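Local coordinates for protein esterase LipW (Mycobacterium marinum, PDB 3QH4) that probably hydrolyses ester bonds as a member of the alpha/beta hydrolase superfamily, at residues A249-C254 against S277-I282; A56-A61 against Y78-T83; A25-T30 against P212-E217. One frame throughout, in Å; residues are numbered along the deposited sequence. Where two conformers were deposited one is given.

Contact 1: residues A249-C254 against S277-I282; sequences ATLITC and STELHI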
ATOM      1  N   ALA A 249      11.624  -5.018  10.805  1.00  8.21           N
ATOM      2  CA  ALA A 249      11.876  -5.945   9.709  1.00  7.23           C
ATOM      3  C   ALA A 249      10.889  -5.710   8.561  1.00  6.52           C
ATOM      4  O   ALA A 249       9.709  -5.416   8.787  1.00  5.80           O
ATOM      5  CB  ALA A 249      11.783  -7.355  10.209  1.00  7.89           C
ATOM      6  N   THR A 250      11.395  -5.813   7.338  1.00  5.15           N
ATOM      7  CA  THR A 250      10.681  -5.310   6.158  1.00  4.85           C
ATOM      8  C   THR A 250      10.631  -6.348   5.033  1.00  4.31           C
ATOM      9  O   THR A 250      11.616  -7.089   4.840  1.00  4.34           O
ATOM     10  CB  THR A 250      11.418  -4.049   5.643  1.00  5.20           C
ATOM     11  OG1 THR A 250      11.360  -3.038   6.659  1.00  6.15           O
ATOM     12  CG2 THR A 250      10.783  -3.478   4.333  1.00  5.87           C
ATOM     13  N   LEU A 251       9.484  -6.411   4.334  1.00  3.07           N
ATOM     14  CA  LEU A 251       9.399  -7.011   2.997  1.00  2.98           C
ATOM     15  C   LEU A 251       9.067  -5.864   2.077  1.00  3.25           C
ATOM     16  O   LEU A 251       8.085  -5.149   2.302  1.00  4.29           O
ATOM     17  CB  LEU A 251       8.307  -8.076   2.893  1.00  2.99           C
ATOM     18  CG  LEU A 251       8.042  -8.523   1.449  1.00  4.68           C
ATOM     19  CD1 LEU A 251       9.253  -9.313   0.838  1.00  4.19           C
ATOM     20  CD2 LEU A 251       6.767  -9.398   1.416  1.00  5.23           C
ATOM     21  N   ILE A 252       9.886  -5.685   1.042  1.00  2.87           N
ATOM     22  CA  ILE A 252       9.637  -4.613   0.077  1.00  2.80           C
ATOM     23  C   ILE A 252       9.715  -5.175  -1.335  1.00  2.98           C
ATOM     24  O   ILE A 252      10.692  -5.846  -1.695  1.00  3.01           O
ATOM     25  CB  ILE A 252      10.588  -3.398   0.355  1.00  2.93           C
ATOM     26  CG1 ILE A 252      10.324  -2.255  -0.634  1.00  2.82           C
ATOM     27  CG2 ILE A 252      12.079  -3.798   0.296  1.00  4.58           C
ATOM     28  CD1 ILE A 252      11.107  -0.932  -0.272  1.00  4.07           C
ATOM     29  N   THR A 253       8.702  -4.874  -2.155  1.00  2.99           N
ATOM     30  CA  THR A 253       8.574  -5.528  -3.448  1.00  2.84           C
ATOM     31  C   THR A 253       8.257  -4.486  -4.526  1.00  3.53           C
ATOM     32  O   THR A 253       7.711  -3.410  -4.214  1.00  4.69           O
ATOM     33  CB  THR A 253       7.430  -6.575  -3.396  1.00  3.18           C
ATOM     34  OG1 THR A 253       6.238  -5.975  -2.852  1.00  3.33           O
ATOM     35  CG2 THR A 253       7.823  -7.783  -2.533  1.00  3.28           C
ATOM     36  N   CYS A 254       8.618  -4.766  -5.785  1.00  3.63           N
ATOM     37  CA  CYS A 254       8.240  -3.851  -6.871  1.00  3.40           C
ATOM     38  C   CYS A 254       8.440  -4.522  -8.214  1.00  3.81           C
ATOM     39  O   CYS A 254       9.352  -5.337  -8.353  1.00  3.87           O
ATOM     40  CB  CYS A 254       9.134  -2.601  -6.802  1.00  2.74           C
ATOM     41  SG  CYS A 254       8.440  -1.192  -7.706  1.00  4.14           S
ATOM     42  N   SER A 277      16.475  -5.902   9.085  1.00  5.68           N
ATOM     43  CA  SER A 277      16.337  -7.157   8.330  1.00  6.11           C
ATOM     44  C   SER A 277      15.336  -6.898   7.208  1.00  6.03           C
ATOM     45  O   SER A 277      14.185  -6.533   7.456  1.00  5.04           O
ATOM     46  CB  SER A 277      15.871  -8.314   9.211  1.00  6.65           C
ATOM     47  OG  SER A 277      15.750  -9.496   8.429  1.00  7.16           O
ATOM     48  N   THR A 278      15.785  -7.079   5.976  1.00  5.48           N
ATOM     49  CA  THR A 278      14.989  -6.685   4.804  1.00  4.99           C
ATOM     50  C   THR A 278      14.977  -7.796   3.768  1.00  4.47           C
ATOM     51  O   THR A 278      16.042  -8.340   3.378  1.00  6.36           O
ATOM     52  CB  THR A 278      15.596  -5.387   4.158  1.00  5.16           C
ATOM     53  OG1 THR A 278      15.651  -4.368   5.164  1.00  5.30           O
ATOM     54  CG2 THR A 278      14.684  -4.849   3.015  1.00  6.50           C
ATOM     55  N   GLU A 279      13.768  -8.137   3.336  1.00  3.74           N
ATOM     56  CA  GLU A 279      13.601  -9.032   2.185  1.00  3.26           C
ATOM     57  C   GLU A 279      13.160  -8.149   1.036  1.00  3.71           C
ATOM     58  O   GLU A 279      12.203  -7.370   1.164  1.00  4.02           O
ATOM     59  CB  GLU A 279      12.564 -10.116   2.506  1.00  3.80           C
ATOM     60  CG  GLU A 279      12.344 -11.063   1.322  1.00  3.54           C
ATOM     61  CD  GLU A 279      11.750 -12.400   1.725  1.00  7.77           C
ATOM     62  OE1 GLU A 279      10.914 -12.409   2.634  1.00  8.93           O
ATOM     63  OE2 GLU A 279      12.130 -13.444   1.136  1.00  8.98           O
ATOM     64  N   LEU A 280      13.845  -8.266  -0.098  1.00  3.12           N
ATOM     65  CA  LEU A 280      13.555  -7.401  -1.235  1.00  3.02           C
ATOM     66  C   LEU A 280      13.315  -8.256  -2.457  1.00  3.00           C
ATOM     67  O   LEU A 280      14.061  -9.191  -2.700  1.00  3.51           O
ATOM     68  CB  LEU A 280      14.756  -6.482  -1.513  1.00  3.08           C
ATOM     69  CG  LEU A 280      14.845  -5.799  -2.889  1.00  3.69           C
ATOM     70  CD1 LEU A 280      13.748  -4.727  -3.005  1.00  2.93           C
ATOM     71  CD2 LEU A 280      16.250  -5.189  -3.081  1.00  3.83           C
ATOM     72  N   HIS A 281      12.281  -7.917  -3.234  1.00  3.45           N
ATOM     73  CA  HIS A 281      12.087  -8.561  -4.537  1.00  2.94           C
ATOM     74  C   HIS A 281      11.719  -7.588  -5.640  1.00  3.71           C
ATOM     75  O   HIS A 281      10.811  -6.752  -5.455  1.00  3.06           O
ATOM     76  CB  HIS A 281      10.983  -9.621  -4.510  1.00  3.73           C
ATOM     77  CG  HIS A 281      11.094 -10.585  -5.642  1.00  3.08           C
ATOM     78  ND1 HIS A 281      11.839 -11.735  -5.555  1.00  3.97           N
ATOM     79  CD2 HIS A 281      10.579 -10.559  -6.893  1.00  3.31           C
ATOM     80  CE1 HIS A 281      11.785 -12.383  -6.699  1.00  4.11           C
ATOM     81  NE2 HIS A 281      11.025 -11.692  -7.531  1.00  3.78           N
ATOM     82  N   ILE A 282      12.405  -7.723  -6.776  1.00  3.44           N
ATOM     83  CA  ILE A 282      12.020  -6.993  -7.985  1.00  2.97           C
ATOM     84  C   ILE A 282      11.470  -8.050  -8.948  1.00  3.32           C
ATOM     85  O   ILE A 282      12.161  -9.002  -9.300  1.00  3.40           O
ATOM     86  CB  ILE A 282      13.225  -6.258  -8.646  1.00  3.65           C
ATOM     87  CG1 ILE A 282      13.807  -5.198  -7.695  1.00  3.25           C
ATOM     88  CG2 ILE A 282      12.783  -5.587  -9.991  1.00  4.06           C
ATOM     89  CD1 ILE A 282      12.752  -4.099  -7.274  1.00  6.62           C
TER
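Leu251 and Glu279 sit beside each other on neighbouring parallel strands, their side chains pointing the same way. In Glu279 CG lies anti to the backbone N (chi1 179°), which sends the chain alongside the leucine. From the root outward, CB of Glu279 rests 3.8 Å from CD1 of Leu251, CG passes the same methyl at 3.6 Å, and CD of Glu279 lies 4.1 Å and OE1 3.9 Å from it. Glutamate suits this outermost strand because its methylenes cover the leucine while its carboxylate can reach the solvent. Leu251 also packs on Gln307 and Ala310 of helix 298-315, which covers this face of the sheet.

On the opposite face, Ile252 and Leu280 lie flank to flank, CG2 of Ile252 meeting CD1 of Leu280 at 3.8 Å. The same CG2 meets CG2 of Thr278 at 3.9 Å, so a single methyl of the beta-branched isoleucine touches two residues of the edge strand. Further along, CB of Cys254 meets CD1 of Ile282. Beta-branched Ile252, Thr250 and Thr278 favour the extended backbone, and the hydroxyls of Thr250 and Thr278 are satisfied by the carbonyls of Pro248 and Val276.

Five backbone hydrogen bonds join the strands, alternating in direction; that from Glu279 N to Thr250 O is 2.8 Å long and nearly straight (173°). The strands run 12° from parallel and are connected through helix 261-273, against which Ile252, Thr250 and Thr278 pack. This is a beta-alpha-beta crossover, placed at the edge of the central sheet of the alpha/beta hydrolase fold.

Contact 2: residues A56-A61 against Y78-T83; sequences AGVAVA and YRAAPT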
ATOM      1  N   ALA A  56     -12.882 -16.515  -0.996  1.00 11.99           N
ATOM      2  CA  ALA A  56     -11.714 -16.623  -0.124  1.00 11.65           C
ATOM      3  C   ALA A  56     -11.970 -17.391   1.172  1.00 12.19           C
ATOM      4  O   ALA A  56     -11.043 -18.006   1.711  1.00 12.18           O
ATOM      5  CB  ALA A  56     -11.128 -15.236   0.197  1.00 11.44           C
ATOM      6  N   GLY A  57     -13.210 -17.340   1.665  1.00 11.14           N
ATOM      7  CA  GLY A  57     -13.526 -17.952   2.956  1.00 11.05           C
ATOM      8  C   GLY A  57     -12.890 -17.233   4.134  1.00 10.51           C
ATOM      9  O   GLY A  57     -12.692 -17.827   5.201  1.00 11.77           O
ATOM     10  N   VAL A  58     -12.559 -15.959   3.956  1.00  8.65           N
ATOM     11  CA  VAL A  58     -12.009 -15.136   5.037  1.00  8.50           C
ATOM     12  C   VAL A  58     -13.152 -14.267   5.579  1.00  8.53           C
ATOM     13  O   VAL A  58     -13.839 -13.614   4.790  1.00  8.53           O
ATOM     14  CB  VAL A  58     -10.888 -14.219   4.511  1.00  8.38           C
ATOM     15  CG1 VAL A  58     -10.462 -13.171   5.579  1.00  7.99           C
ATOM     16  CG2 VAL A  58      -9.659 -15.055   4.006  1.00  8.80           C
ATOM     17  N   ALA A  59     -13.387 -14.284   6.893  1.00  9.19           N
ATOM     18  CA  ALA A  59     -14.482 -13.465   7.456  1.00  8.99           C
ATOM     19  C   ALA A  59     -14.151 -11.985   7.273  1.00  9.26           C
ATOM     20  O   ALA A  59     -13.012 -11.558   7.481  1.00  9.65           O
ATOM     21  CB  ALA A  59     -14.705 -13.793   8.905  1.00  9.78           C
ATOM     22  N   VAL A  60     -15.147 -11.222   6.836  1.00  9.71           N
ATOM     23  CA  VAL A  60     -14.981  -9.793   6.554  1.00 10.09           C
ATOM     24  C   VAL A  60     -16.084  -9.024   7.263  1.00 10.91           C
ATOM     25  O   VAL A  60     -17.272  -9.406   7.177  1.00 11.05           O
ATOM     26  CB  VAL A  60     -15.097  -9.499   5.043  1.00 10.81           C
ATOM     27  CG1 VAL A  60     -15.119  -7.965   4.782  1.00 12.54           C
ATOM     28  CG2 VAL A  60     -13.962 -10.187   4.251  1.00  9.05           C
ATOM     29  N   ALA A  61     -15.719  -7.924   7.927  1.00  9.98           N
ATOM     30  CA  ALA A  61     -16.710  -7.046   8.567  1.00 11.66           C
ATOM     31  C   ALA A  61     -16.290  -5.588   8.410  1.00 11.55           C
ATOM     32  O   ALA A  61     -15.147  -5.267   8.671  1.00 12.43           O
ATOM     33  CB  ALA A  61     -16.856  -7.394  10.055  1.00 12.03           C
ATOM     34  N   TYR A  78     -10.578  -8.104   8.216  1.00  8.51           N
ATOM     35  CA  TYR A  78     -10.482  -9.441   7.625  1.00  8.61           C
ATOM     36  C   TYR A  78      -9.952 -10.372   8.688  1.00  9.59           C
ATOM     37  O   TYR A  78      -8.967 -10.048   9.345  1.00  9.82           O
ATOM     38  CB  TYR A  78      -9.503  -9.414   6.436  1.00  7.89           C
ATOM     39  CG  TYR A  78      -9.848  -8.433   5.342  1.00  7.80           C
ATOM     40  CD1 TYR A  78      -9.585  -7.066   5.493  1.00  6.91           C
ATOM     41  CD2 TYR A  78     -10.391  -8.877   4.140  1.00  7.12           C
ATOM     42  CE1 TYR A  78      -9.876  -6.175   4.480  1.00  6.68           C
ATOM     43  CE2 TYR A  78     -10.684  -8.008   3.113  1.00  7.30           C
ATOM     44  CZ  TYR A  78     -10.422  -6.653   3.294  1.00  5.85           C
ATOM     45  OH  TYR A  78     -10.704  -5.800   2.282  1.00  5.66           O
ATOM     46  N   ARG A  79     -10.620 -11.513   8.920  1.00 10.22           N
ATOM     47  CA  ARG A  79     -10.127 -12.423   9.947  1.00 11.40           C
ATOM     48  C   ARG A  79      -9.962 -13.829   9.342  1.00 12.76           C
ATOM     49  O   ARG A  79     -10.933 -14.441   8.854  1.00 13.84           O
ATOM     50  CB  ARG A  79     -11.031 -12.434  11.186  1.00 11.70           C
ATOM     51  CG  ARG A  79     -11.139 -11.074  11.919  1.00 11.57           C
ATOM     52  CD  ARG A  79     -12.107 -11.195  13.061  1.00 12.78           C
ATOM     53  NE  ARG A  79     -12.048 -10.101  14.022  1.00 14.24           N
ATOM     54  CZ  ARG A  79     -12.852  -9.042  13.997  1.00 15.40           C
ATOM     55  NH1 ARG A  79     -13.761  -8.908  13.030  1.00 15.14           N
ATOM     56  NH2 ARG A  79     -12.738  -8.098  14.935  1.00 15.41           N
ATOM     57  N   ALA A  80      -8.735 -14.334   9.367  1.00 12.13           N
ATOM     58  CA  ALA A  80      -8.435 -15.678   8.872  1.00 14.39           C
ATOM     59  C   ALA A  80      -7.577 -16.478   9.858  1.00 16.16           C
ATOM     60  O   ALA A  80      -6.710 -17.304   9.452  1.00 18.05           O
ATOM     61  CB  ALA A  80      -7.762 -15.605   7.524  1.00 13.39           C
ATOM     62  N   ALA A  81      -7.772 -16.193  11.140  1.00 16.23           N
ATOM     63  CA  ALA A  81      -7.103 -16.939  12.204  1.00 16.95           C
ATOM     64  C   ALA A  81      -7.926 -16.828  13.471  1.00 17.97           C
ATOM     65  O   ALA A  81      -8.655 -15.845  13.646  1.00 17.97           O
ATOM     66  CB  ALA A  81      -5.692 -16.391  12.441  1.00 15.77           C
ATOM     67  N   PRO A  82      -7.833 -17.834  14.358  1.00 19.32           N
ATOM     68  CA  PRO A  82      -8.573 -17.758  15.628  1.00 20.36           C
ATOM     69  C   PRO A  82      -8.044 -16.658  16.547  1.00 20.31           C
ATOM     70  O   PRO A  82      -6.867 -16.245  16.429  1.00 18.98           O
ATOM     71  CB  PRO A  82      -8.334 -19.139  16.272  1.00 20.80           C
ATOM     72  CG  PRO A  82      -7.922 -20.033  15.135  1.00 20.92           C
ATOM     73  CD  PRO A  82      -7.162 -19.139  14.179  1.00 19.78           C
ATOM     74  N   THR A  83      -8.922 -16.188  17.435  1.00 20.67           N
ATOM     75  CA  THR A  83      -8.568 -15.211  18.454  1.00 20.59           C
ATOM     76  C   THR A  83      -7.578 -15.839  19.446  1.00 20.51           C
ATOM     77  O   THR A  83      -7.661 -17.041  19.728  1.00 21.05           O
ATOM     78  CB  THR A  83      -9.827 -14.702  19.218  1.00 21.46           C
ATOM     79  OG1 THR A  83     -10.536 -15.828  19.744  1.00 25.04           O
ATOM     80  CG2 THR A  83     -10.773 -13.951  18.291  1.00 21.83           C
TER
HETATM   81  O   HOH W   1     -13.838  -9.975  10.374  1.00 11.46           O
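Tyr78, Arg79 and Val58 give most of the surface to this meeting of two antiparallel strand ends. The Tyr78 side chain lies alongside Val60, whose CG2 approaches ring atom CD2 at 3.8 Å, obliquely to the ring. With CG anti to the carbonyl carbon (chi1 -57°), the ring passes beside that valine, while CB of Tyr78 touches CG1 of Val58 at 4.0 Å. Tyrosine suits the place because its flat ring packs on Cys108 and Leu109 of helix 105-115 and its hydroxyl is hydrogen-bonded to His105.

Val58 puts both branches to use. Its CG1 reaches in over the Arg79 backbone, 3.5 Å from that residue's O, and its CG2 meets CB of Ala80. A compact branched residue fills this position, where Leu109 and Arg113 of the same helix also cover it.

Arg79 N donates to Ala59 O at 2.8 Å, whereas the return bond from Ala59 N to Arg79 O is weak at 3.1 Å. The long arginine chain lets its guanidinium reach two partners: NH1 donates to a water that donates weakly to Ala59 O, and NH2 binds the carbonyl of Leu153.

One well-formed bond (161° at the hydrogen) and one weak bond thus lie at the open end of the hairpin of strands 59-66 and 72-79; Val58 carries the apolar contact past the last bonded pair to Ala80, and the charged arginine ties this end to Leu153.

Contact 3: residues A25-T30 against P212-E217; sequences ARIDFT and PAFDGE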
ATOM      1  N   ALA A  25      -3.261   1.378 -21.149  1.00 11.15           N
ATOM      2  CA  ALA A  25      -3.436   2.839 -21.033  1.00 10.96           C
ATOM      3  C   ALA A  25      -2.636   3.441 -19.907  1.00 10.07           C
ATOM      4  O   ALA A  25      -2.486   2.842 -18.834  1.00  9.97           O
ATOM      5  CB  ALA A  25      -4.926   3.201 -20.870  1.00 10.85           C
ATOM      6  N   ARG A  26      -2.113   4.642 -20.176  1.00 10.61           N
ATOM      7  CA  ARG A  26      -1.570   5.488 -19.117  1.00  9.68           C
ATOM      8  C   ARG A  26      -2.710   6.028 -18.263  1.00  9.82           C
ATOM      9  O   ARG A  26      -3.849   6.194 -18.729  1.00 10.63           O
ATOM     10  CB  ARG A  26      -0.810   6.675 -19.703  1.00  8.83           C
ATOM     11  CG  ARG A  26       0.426   6.273 -20.512  1.00  9.34           C
ATOM     12  CD  ARG A  26       1.048   7.502 -21.162  1.00  9.56           C
ATOM     13  NE  ARG A  26       1.695   8.342 -20.156  1.00 10.94           N
ATOM     14  CZ  ARG A  26       2.113   9.588 -20.375  1.00 13.75           C
ATOM     15  NH1 ARG A  26       1.888  10.173 -21.553  1.00 13.80           N
ATOM     16  NH2 ARG A  26       2.742  10.262 -19.425  1.00 12.94           N
ATOM     17  N   ILE A  27      -2.413   6.290 -16.999  1.00  9.25           N
ATOM     18  CA  ILE A  27      -3.345   7.032 -16.139  1.00  8.63           C
ATOM     19  C   ILE A  27      -3.202   8.517 -16.435  1.00  9.42           C
ATOM     20  O   ILE A  27      -2.157   8.973 -16.907  1.00 10.12           O
ATOM     21  CB  ILE A  27      -3.049   6.766 -14.633  1.00  8.16           C
ATOM     22  CG1 ILE A  27      -4.243   7.148 -13.742  1.00  8.55           C
ATOM     23  CG2 ILE A  27      -1.740   7.439 -14.175  1.00  7.76           C
ATOM     24  CD1 ILE A  27      -4.120   6.552 -12.332  1.00  8.64           C
ATOM     25  N   ASP A  28      -4.258   9.267 -16.137  1.00  9.04           N
ATOM     26  CA  ASP A  28      -4.213  10.723 -16.175  1.00  9.94           C
ATOM     27  C   ASP A  28      -4.456  11.136 -14.721  1.00  8.88           C
ATOM     28  O   ASP A  28      -5.497  10.840 -14.158  1.00  9.99           O
ATOM     29  CB  ASP A  28      -5.327  11.203 -17.106  1.00 10.51           C
ATOM     30  CG  ASP A  28      -5.470  12.712 -17.150  1.00 14.12           C
ATOM     31  OD1 ASP A  28      -4.886  13.431 -16.310  1.00 14.29           O
ATOM     32  OD2 ASP A  28      -6.200  13.179 -18.057  1.00 15.17           O
ATOM     33  N   PHE A  29      -3.485  11.815 -14.112  1.00  8.89           N
ATOM     34  CA  PHE A  29      -3.598  12.090 -12.673  1.00  7.75           C
ATOM     35  C   PHE A  29      -3.839  13.560 -12.376  1.00  8.65           C
ATOM     36  O   PHE A  29      -3.507  14.040 -11.301  1.00  8.22           O
ATOM     37  CB  PHE A  29      -2.377  11.559 -11.895  1.00  7.55           C
ATOM     38  CG  PHE A  29      -2.735  10.960 -10.546  1.00  6.60           C
ATOM     39  CD1 PHE A  29      -3.564   9.856 -10.476  1.00  8.62           C
ATOM     40  CD2 PHE A  29      -2.211  11.492  -9.360  1.00  8.48           C
ATOM     41  CE1 PHE A  29      -3.913   9.287  -9.229  1.00  7.58           C
ATOM     42  CE2 PHE A  29      -2.546  10.926  -8.099  1.00  8.25           C
ATOM     43  CZ  PHE A  29      -3.383   9.815  -8.061  1.00  7.41           C
ATOM     44  N   THR A  30      -4.448  14.272 -13.330  1.00 10.13           N
ATOM     45  CA  THR A  30      -4.933  15.631 -13.035  1.00 11.23           C
ATOM     46  C   THR A  30      -6.108  15.546 -12.064  1.00 12.04           C
ATOM     47  O   THR A  30      -6.759  14.508 -11.967  1.00 10.93           O
ATOM     48  CB  THR A  30      -5.398  16.380 -14.324  1.00 12.73           C
ATOM     49  OG1 THR A  30      -6.466  15.650 -14.942  1.00 14.33           O
ATOM     50  CG2 THR A  30      -4.240  16.568 -15.295  1.00 13.04           C
ATOM     51  N   PRO A 212       2.247   2.251 -18.850  1.00  7.44           N
ATOM     52  CA  PRO A 212       0.839   2.060 -18.515  1.00  7.38           C
ATOM     53  C   PRO A 212       0.602   1.969 -16.996  1.00  7.50           C
ATOM     54  O   PRO A 212       1.544   1.723 -16.241  1.00  7.07           O
ATOM     55  CB  PRO A 212       0.502   0.723 -19.171  1.00  8.55           C
ATOM     56  CG  PRO A 212       1.811  -0.049 -19.166  1.00  7.39           C
ATOM     57  CD  PRO A 212       2.911   1.004 -19.285  1.00  7.35           C
ATOM     58  N   ALA A 213      -0.648   2.199 -16.592  1.00  7.53           N
ATOM     59  CA  ALA A 213      -1.159   2.016 -15.209  1.00  7.41           C
ATOM     60  C   ALA A 213      -0.733   3.112 -14.237  1.00  7.77           C
ATOM     61  O   ALA A 213      -1.583   3.750 -13.610  1.00  8.36           O
ATOM     62  CB  ALA A 213      -0.860   0.597 -14.664  1.00  8.16           C
ATOM     63  N   PHE A 214       0.574   3.342 -14.133  1.00  6.94           N
ATOM     64  CA  PHE A 214       1.091   4.511 -13.429  1.00  6.89           C
ATOM     65  C   PHE A 214       2.435   4.846 -14.030  1.00  5.89           C
ATOM     66  O   PHE A 214       3.150   3.968 -14.533  1.00  6.43           O
ATOM     67  CB  PHE A 214       1.242   4.280 -11.915  1.00  6.64           C
ATOM     68  CG  PHE A 214       0.916   5.520 -11.097  1.00  7.44           C
ATOM     69  CD1 PHE A 214      -0.417   5.852 -10.824  1.00  8.23           C
ATOM     70  CD2 PHE A 214       1.936   6.350 -10.637  1.00  5.79           C
ATOM     71  CE1 PHE A 214      -0.730   7.020 -10.075  1.00  8.28           C
ATOM     72  CE2 PHE A 214       1.659   7.506  -9.886  1.00  7.82           C
ATOM     73  CZ  PHE A 214       0.336   7.855  -9.618  1.00  7.32           C
ATOM     74  N   ASP A 215       2.795   6.124 -13.972  1.00  5.77           N
ATOM     75  CA  ASP A 215       4.013   6.563 -14.626  1.00  5.95           C
ATOM     76  C   ASP A 215       4.610   7.736 -13.892  1.00  5.55           C
ATOM     77  O   ASP A 215       4.058   8.195 -12.866  1.00  4.85           O
ATOM     78  CB  ASP A 215       3.770   6.834 -16.144  1.00  5.64           C
ATOM     79  CG  ASP A 215       2.793   7.976 -16.404  1.00  8.26           C
ATOM     80  OD1 ASP A 215       2.881   8.995 -15.686  1.00  8.15           O
ATOM     81  OD2 ASP A 215       1.966   7.902 -17.366  1.00  7.79           O
ATOM     82  N   GLY A 216       5.769   8.182 -14.389  1.00  5.64           N
ATOM     83  CA  GLY A 216       6.557   9.217 -13.737  1.00  6.55           C
ATOM     84  C   GLY A 216       5.879  10.585 -13.769  1.00  7.35           C
ATOM     85  O   GLY A 216       6.051  11.418 -12.847  1.00  7.00           O
ATOM     86  N   GLU A 217       5.147  10.843 -14.844  1.00  6.09           N
ATOM     87  CA  GLU A 217       4.420  12.108 -14.911  0.50  7.32           C
ATOM     88  C   GLU A 217       3.295  12.149 -13.881  1.00  7.29           C
ATOM     89  O   GLU A 217       3.136  13.161 -13.170  1.00  7.27           O
ATOM     90  CB  GLU A 217       3.957  12.390 -16.332  0.50  7.59           C
ATOM     91  CG  GLU A 217       5.163  12.593 -17.211  0.50  7.69           C
ATOM     92  CD  GLU A 217       4.841  12.896 -18.655  0.50 11.84           C
ATOM     93  OE1 GLU A 217       3.677  13.217 -18.983  0.50 11.72           O
ATOM     94  OE2 GLU A 217       5.788  12.817 -19.465  0.50 12.63           O
TER
HETATM   95  O   HOH W   2       2.200  13.333 -21.326  1.00 27.25           O
HETATM   96  O   HOH W   3       0.450   5.777 -16.481  1.00  3.92           O
HETATM   97  O   HOH W   4       0.227  10.282 -16.578  1.00  7.50           O
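Phe214 drives the edge of its ring onto a face of Phe29 in a T-shaped stack, the planes 73° apart and the centroids 5.3 Å from each other. CE1 of Phe214 stands over the rim of the Phe29 ring, and Ile27 lays CG2 3.9 Å from CD1 of Phe214. Flat rings and a branched aliphatic chain suit this tight part, which Met222 and Ala218 of helix 216-227 and Ile34 close around Phe29. Ala213 N donates a nearly straight 3.0 Å bond to Ala25 O.

Asp215 is the N-cap of helix 216-227, its OD1 accepting from Ala218 N. NE of Arg26 forms a 2.8 Å salt bridge with OD2 of Asp215, meeting it from above the carboxylate plane (37° out of it), while OD2 lies near the guanidinium plane. Arg26 bends at chi3 (72°), which turns NH2 to Glu217 OE1 at 3.1 Å in the conformer given; exposed Glu217 has two, so this bond and its water link are less certain. Arginine can serve both acids along its edge, probably favouring their charged forms.

On the water side, one molecule links Arg26 NH1 to Glu217 OE1, and another accepts from Ile27 N and donates weakly to OD2 of buried Asp215.

How the contacts relate
Contacts 1 and 2 lie on one mixed eight-stranded sheet, about 26 Å between centres, and reach its two outermost strands: contact 1 ends it with strand 278-283, contact 2 with strand 59-66. Contact 3 lies off the sheet, joining the N-terminal part, at the loop before helix 31-56, to the start of helix 216-227; its centre is about 25 Å from that of contact 1 and about 34 Å from that of contact 2, on the opposite side of the chain's centre from contact 2. Contact 2 is nested in the loop that contact 3 closes, and contact 1 follows both. Cys254 and Phe214 touch a probable Ser166-His288-Asp258 triad, so contacts 1 and 3 border the likely active site.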